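DNA repair protein RAD7 (Saccharomyces cerevisiae, PDB 5ZB2) acts in the global genome repair complex that promotes nucleotide excision repair of nontranscribing DNA, and interacts with Elc1. Local coordinates at residues 143-148 against 171-176; 213-218 against 273-278; 222-227 against 251-256; 279-284 against 309-314; 363-368 against 388-393. All coordinates share one frame; numbering follows the deposited sequence.

Contact 1. Residues 143-148 against 171-176; sequences TWEKFF and LSNLLI
Apolar contact between Phe148 and Leu174 makes up the inner half of this helix pair. The CB of Leu174 sits over one face of the Phe148 ring, 3.8 Å from the ring centroid and 15° off the ring normal, which is a CH-pi contact displaced toward the rim. The CD1 of Leu174 follows onto the same ring, reaching CE1 of Phe148 at 3.6 Å. With CG anti to its carbonyl carbon, Phe148 lays its ring alongside the partner backbone as well, its CD2 lying 3.6 Å from the backbone N of Leu174.

Polar groups meet on the outer half. Glu145 runs out in an extended chain beside Asn173, and its carboxylate stacks on the Asn173 amide with the two planes 15° apart. No hydrogen bond joins the two segments; OE1 of Glu145 instead has a long, weak ion pair with Lys169, earlier on helix 168-178.

The axes of the two short segments are nearly parallel, 6° apart and 8.9 Å at their closest, as expected for consecutive helices on the convex side of a leucine-rich repeat solenoid. Helices 141-150 and 168-178 stand side by side above strand 157-161, whose Phe158 meets the Phe148 ring edge-to-face and also touches Leu174. Helix 115-124 adjoins the far flank through Phe147, and helix 199-202 continues the row past Leu175.

Contact 2. Residues 213-218 against 273-278; sequences IEYPFN and LEESDQ
Tyr215 brings the edge of its ring up to the Glu275 carboxylate, with CE1 of Tyr215 3.7 Å from OE1 of Glu275. The carboxylate carbon lies near the ring plane, and the two flat groups are turned 59° from each other. Glu275 reaches across as an extended chain from a type II turn, Leu273 to Ser276, crossing the tyrosine at about a right angle.

At the phenol end, a water bridges the segments. It sits 2.7 Å from OH of Tyr215 and gives a weak bond to OE1 of Glu274, 3.4 Å away; the hydroxyl itself stays 4.0 Å from that OE1. The stronger partner of Glu274 is Arg302, in a salt bridge, while Ser300 binds its other carboxylate oxygen. Arg302 also forms a weak, long ion pair with Glu275, so it probably offsets the negative charge gathered beside the phenol. Arg189 makes a cation-pi contact with Tyr215.

This surface contact lies at the C-terminal ends of parallel strands in the leucine-rich repeat array. It spans from the end of strand 210-214 to the loop between strand 270-272 and helix 281-290, passing strand 240-244, whose Asn244 binds the backbone on both sides.

Contact 3. Residues 222-227 against 251-256; sequences VNDEII and DSMIIN
One face of the Asp224 carboxylate is covered by CB of Ser252, 3.8 Å from OD2 of Asp224, and by the backbone N of Met253, while CB of Met253 comes obliquely to OD1 of Asp224, 3.4 Å away. The Asp224 side chain crosses that of Met253 at about a right angle. The polar partner of OD2 is the hydroxyl of Thr250, just before the second segment, which also accepts from Ser252 N.

The two segments lie at the N-terminal ends of successive helices, 224-234 and 251-261, on the convex side of the leucine-rich repeat solenoid. Asn223 is the N-cap of the first: its OD1 accepts from Ile226 N at 2.9 Å, with an N-H...O angle of 156°.

Deeper in, Ile227 and Met253 pack without polar atoms, CG2 of Ile227 lying 3.4 Å from CG of Met253. Met253 sends CG toward its partner, anti to its own N (chi1 -175°), then bends at chi2 and chi3, carrying the terminal methyl CE away, while SD stays near CG2 of Ile227.

Contact 4. Residues 279-284 against 309-314; sequences ITTDSL and DMAIIE
Ala311 and Thr281 bury the most surface where two successive convex-side helices of the leucine-rich repeat solenoid, 281-290 and 309-320, lie against each other near their first turns. The CA atoms of these two residues are 5.4 Å apart, an approach consistent with the small alanine side chain.

Thr281 touches with its methyl. CG2 is anti to the backbone N, while OG1 stands beside that N (chi1 -53°), and this rotation directs the methyl at the opposing backbone: CG2 of Thr281 lies 3.6 Å from the N of Ala311 and 3.9 Å from its CB. The hydroxyl branch makes a weak hydrogen bond with the backbone N of Gly308, immediately ahead of the second helix, so the two branches of one side chain meet the partner in different ways.

Leu284, one turn further along, adds the third share of the buried area. Its CB comes to 4.2 Å from CB of Ala311, and Ile254 of helix 251-261 and Leu307 also touch its side chain. No hydrogen bond joins the two segments, and the contact is essentially apolar.

Thr280 caps the start of helix 281-290: its OG1 accepts from the N of Ser283 at 3.2 Å with an N-H...O angle of 166°, and the same OG1 is also hydrogen-bonded to OD2 of Asp251.

Contact 5. Residues 363-368 against 388-393; sequences VIQMLG and KATMRP
Thr390 presses against Gln365 at the exposed rim, in the closest approach of this contact, where OE1 of Gln365 lies 3.1 Å from CB and 3.2 Å from CG2 of Thr390. The glutamine leaves the helix with CG anti to its N (chi1 172°) and bends at chi2, which turns the amide oxygen onto the threonine's carbon atoms. Inward lie the buried Ile364 and Gly368; CG2 of Ile364 faces the carbonyl O of Thr390 at 4.0 Å, and Leu397 of strand 396-398 touches the same isoleucine.

The Arg392 end is looser. Its NE gives a weak bond to O of Gly368, 3.3 Å long with an N-H...O angle of 125°, the oxygen lying oblique to the guanidinium.

The loop 388-393 thus covers helix 361-370 near the C-terminal end of the leucine-rich repeat solenoid. Weak hydrogen bonds to three carbonyls, of Gly368, Pro393 and Pro372, suggest that Arg392 is held by their sum; the carbonyl of Gly368, near the C-terminal end of the helix, probably attracts the guanidinium electrostatically.

The five contacts follow the curve of one leucine-rich repeat solenoid, whose parallel strands come in chain order. Contacts 1, 3 and 4 each pair consecutive helices of the outer row, while contact 2 bridges across an intervening strand and contact 5 lies near the C-terminal end, about 52 Å from contact 1, centre to centre. Contact 3 falls within the chain interval spanned by contact 2, and their centres are about 12 Å apart. Contacts 3 and 4 are linked directly: Asp251 of the former probably bonds to Thr280 and Ser283 of the latter. Segments 273-278 and 279-284 are continuous in sequence. The helix pairing is consistent with how successive repeats stack in this curved part of Rad7.

Contact 1. Residues 143-148 against 171-176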
# COMPACT_ATOMS: atom_id res chain seq x y z
N THR A 143 -4.14 19.53 -2.31
CA THR A 143 -4.41 18.23 -2.91
C THR A 143 -5.66 18.28 -3.79
O THR A 143 -5.67 17.70 -4.88
CB THR A 143 -4.57 17.17 -1.82
OG1 THR A 143 -3.37 17.13 -1.03
CG2 THR A 143 -4.81 15.80 -2.43
N TRP A 144 -6.70 18.98 -3.34
CA TRP A 144 -7.89 19.13 -4.16
C TRP A 144 -7.53 19.69 -5.53
O TRP A 144 -8.01 19.20 -6.56
CB TRP A 144 -8.92 20.04 -3.47
CG TRP A 144 -9.61 19.39 -2.31
CD1 TRP A 144 -9.65 19.85 -1.02
CD2 TRP A 144 -10.35 18.17 -2.32
NE1 TRP A 144 -10.37 18.98 -0.23
CE2 TRP A 144 -10.82 17.94 -1.01
CE3 TRP A 144 -10.67 17.24 -3.32
CZ2 TRP A 144 -11.58 16.83 -0.67
CZ3 TRP A 144 -11.43 16.13 -2.97
CH2 TRP A 144 -11.87 15.94 -1.66
N GLU A 145 -6.68 20.72 -5.57
CA GLU A 145 -6.27 21.30 -6.84
C GLU A 145 -5.63 20.25 -7.74
O GLU A 145 -5.98 20.14 -8.92
CB GLU A 145 -5.30 22.46 -6.60
CG GLU A 145 -4.83 23.12 -7.90
CD GLU A 145 -4.08 24.42 -7.67
OE1 GLU A 145 -3.79 24.76 -6.51
OE2 GLU A 145 -3.77 25.10 -8.68
N LYS A 146 -4.68 19.47 -7.21
CA LYS A 146 -4.03 18.45 -8.02
C LYS A 146 -5.04 17.45 -8.55
O LYS A 146 -4.95 17.01 -9.71
CB LYS A 146 -2.96 17.73 -7.20
CG LYS A 146 -1.76 18.58 -6.87
CD LYS A 146 -0.64 17.74 -6.27
CE LYS A 146 0.52 18.60 -5.79
NZ LYS A 146 0.12 19.48 -4.65
N PHE A 147 -6.02 17.06 -7.73
CA PHE A 147 -7.03 16.10 -8.17
C PHE A 147 -7.86 16.67 -9.31
O PHE A 147 -8.18 15.95 -10.27
CB PHE A 147 -7.91 15.71 -6.99
CG PHE A 147 -9.16 14.97 -7.38
CD1 PHE A 147 -9.11 13.63 -7.72
CD2 PHE A 147 -10.38 15.62 -7.40
CE1 PHE A 147 -10.25 12.96 -8.08
CE2 PHE A 147 -11.53 14.95 -7.76
CZ PHE A 147 -11.46 13.61 -8.09
N PHE A 148 -8.23 17.95 -9.24
CA PHE A 148 -9.06 18.54 -10.29
C PHE A 148 -8.28 18.75 -11.58
O PHE A 148 -8.85 18.62 -12.67
CB PHE A 148 -9.65 19.86 -9.80
CG PHE A 148 -10.60 19.71 -8.65
CD1 PHE A 148 -11.57 18.72 -8.66
CD2 PHE A 148 -10.52 20.55 -7.55
CE1 PHE A 148 -12.44 18.57 -7.60
CE2 PHE A 148 -11.39 20.40 -6.49
CZ PHE A 148 -12.35 19.41 -6.51
N LEU A 171 -12.80 25.24 -4.41
CA LEU A 171 -13.96 25.41 -5.27
C LEU A 171 -13.58 26.08 -6.58
O LEU A 171 -14.04 25.68 -7.66
CB LEU A 171 -15.03 26.22 -4.54
CG LEU A 171 -16.29 26.56 -5.35
CD1 LEU A 171 -17.03 25.29 -5.74
CD2 LEU A 171 -17.19 27.49 -4.56
N SER A 172 -12.74 27.13 -6.52
CA SER A 172 -12.29 27.79 -7.74
C SER A 172 -11.56 26.82 -8.66
O SER A 172 -11.77 26.83 -9.87
CB SER A 172 -11.40 28.98 -7.39
OG SER A 172 -12.14 29.99 -6.73
N ASN A 173 -10.68 25.99 -8.09
CA ASN A 173 -9.95 25.03 -8.92
C ASN A 173 -10.87 23.97 -9.50
O ASN A 173 -10.62 23.47 -10.60
CB ASN A 173 -8.82 24.39 -8.11
CG ASN A 173 -7.77 25.38 -7.67
OD1 ASN A 173 -7.42 25.45 -6.50
ND2 ASN A 173 -7.27 26.17 -8.62
N LEU A 174 -11.93 23.59 -8.78
CA LEU A 174 -12.92 22.70 -9.35
C LEU A 174 -13.59 23.34 -10.56
O LEU A 174 -13.72 22.72 -11.62
CB LEU A 174 -13.98 22.33 -8.30
CG LEU A 174 -15.23 21.65 -8.86
CD1 LEU A 174 -14.87 20.35 -9.55
CD2 LEU A 174 -16.26 21.41 -7.76
N LEU A 175 -14.03 24.59 -10.41
CA LEU A 175 -14.76 25.25 -11.48
C LEU A 175 -13.84 25.59 -12.65
O LEU A 175 -14.21 25.39 -13.81
CB LEU A 175 -15.43 26.51 -10.94
CG LEU A 175 -16.49 26.27 -9.87
CD1 LEU A 175 -17.01 27.59 -9.31
CD2 LEU A 175 -17.63 25.43 -10.42
N ILE A 176 -12.64 26.10 -12.36
CA ILE A 176 -11.70 26.42 -13.42
C ILE A 176 -11.37 25.17 -14.24
O ILE A 176 -11.33 25.23 -15.47
CB ILE A 176 -10.43 27.06 -12.82
CG1 ILE A 176 -10.76 28.46 -12.29
CG2 ILE A 176 -9.31 27.13 -13.86
CD1 ILE A 176 -9.61 29.14 -11.55

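Contact 2. Residues 213-218 against 273-278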
# COMPACT_ATOMS: atom_id res chain seq x y z
N ILE A 213 -27.13 22.03 -2.59
CA ILE A 213 -26.45 22.96 -1.69
C ILE A 213 -27.10 22.81 -0.32
O ILE A 213 -28.32 22.98 -0.19
CB ILE A 213 -26.53 24.43 -2.16
CG1 ILE A 213 -25.93 24.58 -3.56
CG2 ILE A 213 -25.82 25.34 -1.16
CD1 ILE A 213 -26.05 25.99 -4.15
N GLU A 214 -26.30 22.50 0.70
CA GLU A 214 -26.84 22.25 2.03
C GLU A 214 -26.00 22.95 3.10
O GLU A 214 -24.77 22.87 3.08
CB GLU A 214 -26.90 20.75 2.33
CG GLU A 214 -27.54 19.93 1.24
CD GLU A 214 -27.73 18.47 1.64
OE1 GLU A 214 -28.77 18.15 2.25
OE2 GLU A 214 -26.83 17.66 1.36
N TYR A 215 -26.69 23.62 4.02
CA TYR A 215 -26.11 24.17 5.24
C TYR A 215 -24.84 24.98 4.98
O TYR A 215 -23.75 24.59 5.42
CB TYR A 215 -25.85 23.03 6.23
CG TYR A 215 -27.07 22.15 6.35
CD1 TYR A 215 -28.23 22.63 6.94
CD2 TYR A 215 -27.09 20.86 5.83
CE1 TYR A 215 -29.36 21.85 7.03
CE2 TYR A 215 -28.22 20.07 5.92
CZ TYR A 215 -29.35 20.57 6.52
OH TYR A 215 -30.49 19.80 6.62
N PRO A 216 -24.95 26.11 4.28
CA PRO A 216 -23.80 27.01 4.18
C PRO A 216 -23.44 27.58 5.55
O PRO A 216 -24.31 27.81 6.39
CB PRO A 216 -24.29 28.11 3.23
CG PRO A 216 -25.78 28.10 3.41
CD PRO A 216 -26.15 26.66 3.64
N PHE A 217 -22.14 27.82 5.75
CA PHE A 217 -21.68 28.29 7.05
C PHE A 217 -22.25 29.67 7.37
O PHE A 217 -22.82 29.88 8.45
CB PHE A 217 -20.15 28.31 7.09
CG PHE A 217 -19.58 28.53 8.46
CD1 PHE A 217 -19.61 27.51 9.40
CD2 PHE A 217 -19.03 29.75 8.81
CE1 PHE A 217 -19.09 27.70 10.66
CE2 PHE A 217 -18.51 29.95 10.07
CZ PHE A 217 -18.54 28.92 11.00
N ASN A 218 -22.10 30.62 6.45
CA ASN A 218 -22.73 31.92 6.56
C ASN A 218 -23.91 31.94 5.59
O ASN A 218 -23.72 31.94 4.37
CB ASN A 218 -21.74 33.04 6.26
CG ASN A 218 -20.65 33.14 7.31
OD1 ASN A 218 -20.90 32.96 8.50
ND2 ASN A 218 -19.43 33.42 6.87
N LEU A 273 -36.36 21.66 -0.23
CA LEU A 273 -36.17 23.04 0.20
C LEU A 273 -36.28 23.13 1.73
O LEU A 273 -37.05 23.91 2.29
CB LEU A 273 -37.20 23.97 -0.46
CG LEU A 273 -37.27 23.96 -1.99
CD1 LEU A 273 -38.43 24.83 -2.45
CD2 LEU A 273 -35.96 24.45 -2.58
N GLU A 274 -35.48 22.33 2.43
CA GLU A 274 -35.65 22.17 3.86
C GLU A 274 -35.15 23.39 4.63
O GLU A 274 -34.16 24.03 4.24
CB GLU A 274 -34.93 20.91 4.33
CG GLU A 274 -35.42 19.65 3.62
CD GLU A 274 -34.78 18.38 4.17
OE1 GLU A 274 -33.90 18.49 5.04
OE2 GLU A 274 -35.17 17.28 3.72
N GLU A 275 -35.85 23.73 5.72
CA GLU A 275 -35.48 24.77 6.67
C GLU A 275 -35.58 26.18 6.11
O GLU A 275 -34.93 27.10 6.63
CB GLU A 275 -34.06 24.53 7.22
CG GLU A 275 -33.96 23.37 8.20
CD GLU A 275 -32.57 23.21 8.80
OE1 GLU A 275 -31.75 24.14 8.66
OE2 GLU A 275 -32.31 22.16 9.40
N SER A 276 -36.40 26.41 5.09
CA SER A 276 -36.59 27.75 4.52
C SER A 276 -37.83 28.36 5.16
O SER A 276 -38.94 28.31 4.62
CB SER A 276 -36.70 27.68 3.00
OG SER A 276 -35.49 27.23 2.42
N ASP A 277 -37.63 28.97 6.33
CA ASP A 277 -38.72 29.54 7.11
C ASP A 277 -39.23 30.87 6.57
O ASP A 277 -40.16 31.44 7.16
CB ASP A 277 -38.29 29.72 8.57
CG ASP A 277 -37.31 30.87 8.75
OD1 ASP A 277 -36.45 31.06 7.86
OD2 ASP A 277 -37.41 31.58 9.77
N GLN A 278 -38.66 31.39 5.48
CA GLN A 278 -39.15 32.63 4.88
C GLN A 278 -40.00 32.40 3.63
O GLN A 278 -40.69 33.32 3.20
CB GLN A 278 -37.98 33.56 4.54
CG GLN A 278 -37.29 34.14 5.78
CD GLN A 278 -36.35 35.27 5.44
OE1 GLN A 278 -36.76 36.43 5.35
NE2 GLN A 278 -35.07 34.95 5.28
O HOH W 1 -30.69 17.35 5.42

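Contact 3. Residues 222-227 against 251-256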
# COMPACT_ATOMS: atom_id res chain seq x y z
N VAL A 222 -25.59 32.33 0.44
CA VAL A 222 -26.49 31.69 -0.53
C VAL A 222 -27.77 32.52 -0.52
O VAL A 222 -28.72 32.21 0.22
CB VAL A 222 -26.77 30.22 -0.18
CG1 VAL A 222 -27.80 29.62 -1.15
CG2 VAL A 222 -25.48 29.41 -0.20
N ASN A 223 -27.82 33.57 -1.33
CA ASN A 223 -28.93 34.52 -1.31
C ASN A 223 -29.77 34.38 -2.57
O ASN A 223 -29.40 33.68 -3.52
CB ASN A 223 -28.41 35.96 -1.15
CG ASN A 223 -27.41 36.35 -2.22
OD1 ASN A 223 -27.49 35.89 -3.36
ND2 ASN A 223 -26.47 37.20 -1.85
N ASP A 224 -30.91 35.07 -2.56
CA ASP A 224 -31.85 35.00 -3.68
C ASP A 224 -31.15 35.32 -5.00
O ASP A 224 -31.33 34.61 -5.99
CB ASP A 224 -33.01 35.98 -3.45
CG ASP A 224 -33.85 35.61 -2.26
OD1 ASP A 224 -34.19 34.41 -2.12
OD2 ASP A 224 -34.17 36.51 -1.46
N GLU A 225 -30.35 36.39 -5.02
CA GLU A 225 -29.73 36.83 -6.26
C GLU A 225 -28.89 35.72 -6.89
O GLU A 225 -28.94 35.52 -8.11
CB GLU A 225 -28.87 38.07 -6.00
CG GLU A 225 -28.46 38.81 -7.26
CD GLU A 225 -27.63 40.05 -6.97
OE1 GLU A 225 -26.62 40.27 -7.68
OE2 GLU A 225 -27.97 40.80 -6.03
N ILE A 226 -28.12 35.00 -6.08
CA ILE A 226 -27.26 33.95 -6.61
C ILE A 226 -28.10 32.80 -7.18
O ILE A 226 -27.80 32.27 -8.25
CB ILE A 226 -26.29 33.46 -5.52
CG1 ILE A 226 -25.30 34.57 -5.17
CG2 ILE A 226 -25.54 32.20 -5.99
CD1 ILE A 226 -24.42 34.28 -3.98
N ILE A 227 -29.15 32.39 -6.46
CA ILE A 227 -29.94 31.26 -6.91
C ILE A 227 -30.75 31.61 -8.15
O ILE A 227 -30.96 30.76 -9.03
CB ILE A 227 -30.85 30.76 -5.77
CG1 ILE A 227 -30.01 30.31 -4.57
CG2 ILE A 227 -31.77 29.64 -6.26
CD1 ILE A 227 -28.99 29.21 -4.89
N ASP A 251 -39.28 34.36 -0.87
CA ASP A 251 -40.19 34.19 -2.00
C ASP A 251 -39.59 34.74 -3.29
O ASP A 251 -39.97 34.30 -4.39
CB ASP A 251 -41.53 34.87 -1.71
CG ASP A 251 -42.39 34.07 -0.75
OD1 ASP A 251 -42.03 32.91 -0.43
OD2 ASP A 251 -43.45 34.60 -0.33
N SER A 252 -38.67 35.70 -3.19
CA SER A 252 -38.04 36.26 -4.38
C SER A 252 -37.41 35.16 -5.22
O SER A 252 -37.55 35.14 -6.45
CB SER A 252 -36.98 37.29 -3.97
OG SER A 252 -36.25 37.72 -5.10
N MET A 253 -36.72 34.22 -4.58
CA MET A 253 -36.16 33.08 -5.30
C MET A 253 -37.27 32.29 -5.98
O MET A 253 -37.08 31.76 -7.09
CB MET A 253 -35.37 32.18 -4.35
CG MET A 253 -34.65 31.03 -5.02
SD MET A 253 -35.65 29.54 -5.21
CE MET A 253 -35.70 28.94 -3.52
N ILE A 254 -38.44 32.20 -5.34
CA ILE A 254 -39.54 31.42 -5.89
C ILE A 254 -40.17 32.16 -7.07
O ILE A 254 -40.45 31.57 -8.12
CB ILE A 254 -40.59 31.12 -4.81
CG1 ILE A 254 -39.96 30.41 -3.60
CG2 ILE A 254 -41.75 30.31 -5.39
CD1 ILE A 254 -39.41 29.04 -3.90
N ILE A 255 -40.42 33.46 -6.90
CA ILE A 255 -41.13 34.23 -7.91
C ILE A 255 -40.21 34.57 -9.08
O ILE A 255 -40.58 34.39 -10.25
CB ILE A 255 -41.73 35.50 -7.28
CG1 ILE A 255 -42.66 35.14 -6.12
CG2 ILE A 255 -42.48 36.33 -8.33
CD1 ILE A 255 -43.80 34.21 -6.49
N ASN A 256 -39.01 35.06 -8.78
CA ASN A 256 -38.11 35.55 -9.81
C ASN A 256 -37.13 34.50 -10.31
O ASN A 256 -36.45 34.74 -11.32
CB ASN A 256 -37.33 36.76 -9.28
CG ASN A 256 -38.24 37.85 -8.75
OD1 ASN A 256 -38.16 38.24 -7.59
ND2 ASN A 256 -39.11 38.35 -9.62

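Contact 4. Residues 279-284 against 309-314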
# COMPACT_ATOMS: atom_id res chain seq x y z
N ILE A 279 -39.97 31.19 3.06
CA ILE A 279 -40.80 30.88 1.91
C ILE A 279 -42.24 30.69 2.35
O ILE A 279 -42.53 29.94 3.29
CB ILE A 279 -40.25 29.64 1.19
CG1 ILE A 279 -38.84 29.93 0.66
CG2 ILE A 279 -41.20 29.20 0.07
CD1 ILE A 279 -38.20 28.80 -0.12
N THR A 280 -43.17 31.35 1.65
CA THR A 280 -44.57 31.36 2.04
C THR A 280 -45.37 30.32 1.26
O THR A 280 -44.96 29.83 0.21
CB THR A 280 -45.19 32.74 1.81
OG1 THR A 280 -45.28 33.00 0.40
CG2 THR A 280 -44.36 33.82 2.48
N THR A 281 -46.55 30.00 1.80
CA THR A 281 -47.49 29.13 1.10
C THR A 281 -47.89 29.73 -0.24
O THR A 281 -48.06 29.00 -1.23
CB THR A 281 -48.72 28.91 1.97
OG1 THR A 281 -48.32 28.45 3.26
CG2 THR A 281 -49.67 27.90 1.33
N ASP A 282 -48.03 31.05 -0.29
CA ASP A 282 -48.51 31.71 -1.50
C ASP A 282 -47.54 31.52 -2.66
O ASP A 282 -47.95 31.17 -3.78
CB ASP A 282 -48.73 33.19 -1.21
CG ASP A 282 -49.77 33.43 -0.13
OD1 ASP A 282 -50.78 32.70 -0.11
OD2 ASP A 282 -49.56 34.34 0.71
N SER A 283 -46.25 31.76 -2.43
CA SER A 283 -45.29 31.69 -3.52
C SER A 283 -45.23 30.29 -4.13
O SER A 283 -45.20 30.14 -5.35
CB SER A 283 -43.91 32.13 -3.05
OG SER A 283 -43.33 31.18 -2.17
N LEU A 284 -45.24 29.26 -3.29
CA LEU A 284 -45.14 27.89 -3.80
C LEU A 284 -46.43 27.47 -4.50
O LEU A 284 -46.38 26.76 -5.52
CB LEU A 284 -44.80 26.92 -2.68
CG LEU A 284 -43.37 26.99 -2.12
CD1 LEU A 284 -43.14 25.90 -1.10
CD2 LEU A 284 -42.31 26.90 -3.22
N ASP A 309 -51.85 24.38 3.49
CA ASP A 309 -52.55 23.39 2.66
C ASP A 309 -52.35 23.64 1.17
O ASP A 309 -52.04 22.72 0.41
CB ASP A 309 -54.04 23.39 3.01
CG ASP A 309 -54.31 22.94 4.43
OD1 ASP A 309 -53.46 22.25 5.02
OD2 ASP A 309 -55.39 23.27 4.96
N MET A 310 -52.52 24.89 0.73
CA MET A 310 -52.61 25.14 -0.71
C MET A 310 -51.31 24.79 -1.42
O MET A 310 -51.34 24.34 -2.57
CB MET A 310 -52.99 26.60 -0.97
CG MET A 310 -54.48 26.87 -0.86
SD MET A 310 -55.49 25.81 -1.92
CE MET A 310 -54.90 26.29 -3.54
N ALA A 311 -50.16 25.01 -0.78
CA ALA A 311 -48.90 24.60 -1.38
C ALA A 311 -48.90 23.11 -1.69
O ALA A 311 -48.50 22.69 -2.79
CB ALA A 311 -47.74 24.96 -0.45
N ILE A 312 -49.36 22.29 -0.75
CA ILE A 312 -49.35 20.84 -0.93
C ILE A 312 -50.42 20.42 -1.93
O ILE A 312 -50.20 19.50 -2.74
CB ILE A 312 -49.54 20.13 0.42
CG1 ILE A 312 -48.50 20.62 1.44
CG2 ILE A 312 -49.45 18.62 0.26
CD1 ILE A 312 -47.07 20.51 0.98
N ILE A 313 -51.59 21.05 -1.88
CA ILE A 313 -52.67 20.70 -2.81
C ILE A 313 -52.25 21.02 -4.24
O ILE A 313 -52.39 20.18 -5.14
CB ILE A 313 -53.97 21.43 -2.42
CG1 ILE A 313 -54.45 20.94 -1.05
CG2 ILE A 313 -55.05 21.22 -3.48
CD1 ILE A 313 -55.68 21.67 -0.52
N GLU A 314 -51.74 22.23 -4.47
CA GLU A 314 -51.29 22.59 -5.81
C GLU A 314 -50.20 21.64 -6.30
O GLU A 314 -50.16 21.30 -7.49
CB GLU A 314 -50.79 24.03 -5.83
CG GLU A 314 -51.87 25.09 -5.62
CD GLU A 314 -52.87 25.16 -6.77
OE1 GLU A 314 -52.63 24.54 -7.82
OE2 GLU A 314 -53.91 25.83 -6.60

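Contact 5. Residues 363-368 against 388-393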
# COMPACT_ATOMS: atom_id res chain seq x y z
N VAL A 363 -56.64 10.97 10.26
CA VAL A 363 -55.79 11.23 9.10
C VAL A 363 -55.02 9.97 8.72
O VAL A 363 -54.98 9.59 7.54
CB VAL A 363 -54.83 12.40 9.41
CG1 VAL A 363 -53.96 12.71 8.19
CG2 VAL A 363 -55.62 13.64 9.82
N ILE A 364 -54.40 9.31 9.70
CA ILE A 364 -53.70 8.06 9.43
C ILE A 364 -54.65 7.05 8.79
O ILE A 364 -54.29 6.36 7.83
CB ILE A 364 -53.08 7.51 10.72
CG1 ILE A 364 -52.05 8.49 11.29
CG2 ILE A 364 -52.44 6.14 10.49
CD1 ILE A 364 -50.89 8.82 10.35
N GLN A 365 -55.87 6.95 9.33
CA GLN A 365 -56.87 6.07 8.75
C GLN A 365 -57.11 6.41 7.28
O GLN A 365 -57.04 5.54 6.41
CB GLN A 365 -58.17 6.17 9.55
CG GLN A 365 -59.38 5.46 8.95
CD GLN A 365 -59.25 3.95 8.98
OE1 GLN A 365 -58.15 3.40 9.04
NE2 GLN A 365 -60.39 3.26 8.94
N MET A 366 -57.41 7.67 7.00
CA MET A 366 -57.70 8.09 5.63
C MET A 366 -56.51 7.84 4.72
O MET A 366 -56.67 7.35 3.59
CB MET A 366 -58.10 9.56 5.62
CG MET A 366 -58.30 10.15 4.23
SD MET A 366 -58.88 11.85 4.29
CE MET A 366 -57.55 12.65 5.20
N LEU A 367 -55.30 8.17 5.18
CA LEU A 367 -54.11 7.99 4.34
C LEU A 367 -53.89 6.52 4.01
O LEU A 367 -53.53 6.18 2.88
CB LEU A 367 -52.88 8.58 5.04
CG LEU A 367 -52.85 10.10 5.19
CD1 LEU A 367 -51.64 10.53 6.00
CD2 LEU A 367 -52.85 10.79 3.83
N GLY A 368 -54.09 5.64 4.99
CA GLY A 368 -53.89 4.22 4.75
C GLY A 368 -54.80 3.67 3.67
O GLY A 368 -54.44 2.72 2.97
N LYS A 388 -55.12 3.43 19.08
CA LYS A 388 -56.28 3.10 18.26
C LYS A 388 -56.08 3.42 16.79
O LYS A 388 -56.98 3.16 15.99
CB LYS A 388 -57.51 3.85 18.80
CG LYS A 388 -58.85 3.35 18.28
CD LYS A 388 -60.00 4.08 18.95
CE LYS A 388 -61.34 3.61 18.43
NZ LYS A 388 -62.48 4.35 19.05
N ALA A 389 -54.93 3.98 16.40
CA ALA A 389 -54.66 4.30 15.01
C ALA A 389 -54.74 3.04 14.15
O ALA A 389 -53.89 2.15 14.25
CB ALA A 389 -53.29 4.95 14.86
N THR A 390 -55.77 2.96 13.30
CA THR A 390 -55.94 1.80 12.44
C THR A 390 -54.75 1.67 11.49
O THR A 390 -54.32 2.65 10.88
CB THR A 390 -57.24 1.93 11.64
OG1 THR A 390 -58.35 2.00 12.54
CG2 THR A 390 -57.43 0.73 10.70
N MET A 391 -54.22 0.45 11.38
CA MET A 391 -53.08 0.15 10.53
C MET A 391 -53.44 -1.10 9.72
O MET A 391 -53.13 -2.22 10.12
CB MET A 391 -51.81 -0.07 11.35
CG MET A 391 -51.42 1.12 12.21
SD MET A 391 -50.28 0.67 13.54
CE MET A 391 -48.95 -0.10 12.61
N ARG A 392 -54.09 -0.89 8.58
CA ARG A 392 -54.42 -2.00 7.70
C ARG A 392 -53.15 -2.76 7.32
O ARG A 392 -52.04 -2.22 7.44
CB ARG A 392 -55.15 -1.50 6.45
CG ARG A 392 -54.41 -0.43 5.66
CD ARG A 392 -53.50 -1.02 4.60
NE ARG A 392 -52.75 0.01 3.89
CZ ARG A 392 -51.90 -0.23 2.89
NH1 ARG A 392 -51.69 -1.47 2.47
NH2 ARG A 392 -51.27 0.78 2.31
N PRO A 393 -53.28 -4.00 6.87
CA PRO A 393 -52.09 -4.83 6.62
C PRO A 393 -51.09 -4.14 5.71
O PRO A 393 -51.42 -3.68 4.62
CB PRO A 393 -52.67 -6.09 5.98
CG PRO A 393 -54.07 -6.16 6.46
CD PRO A 393 -54.53 -4.73 6.58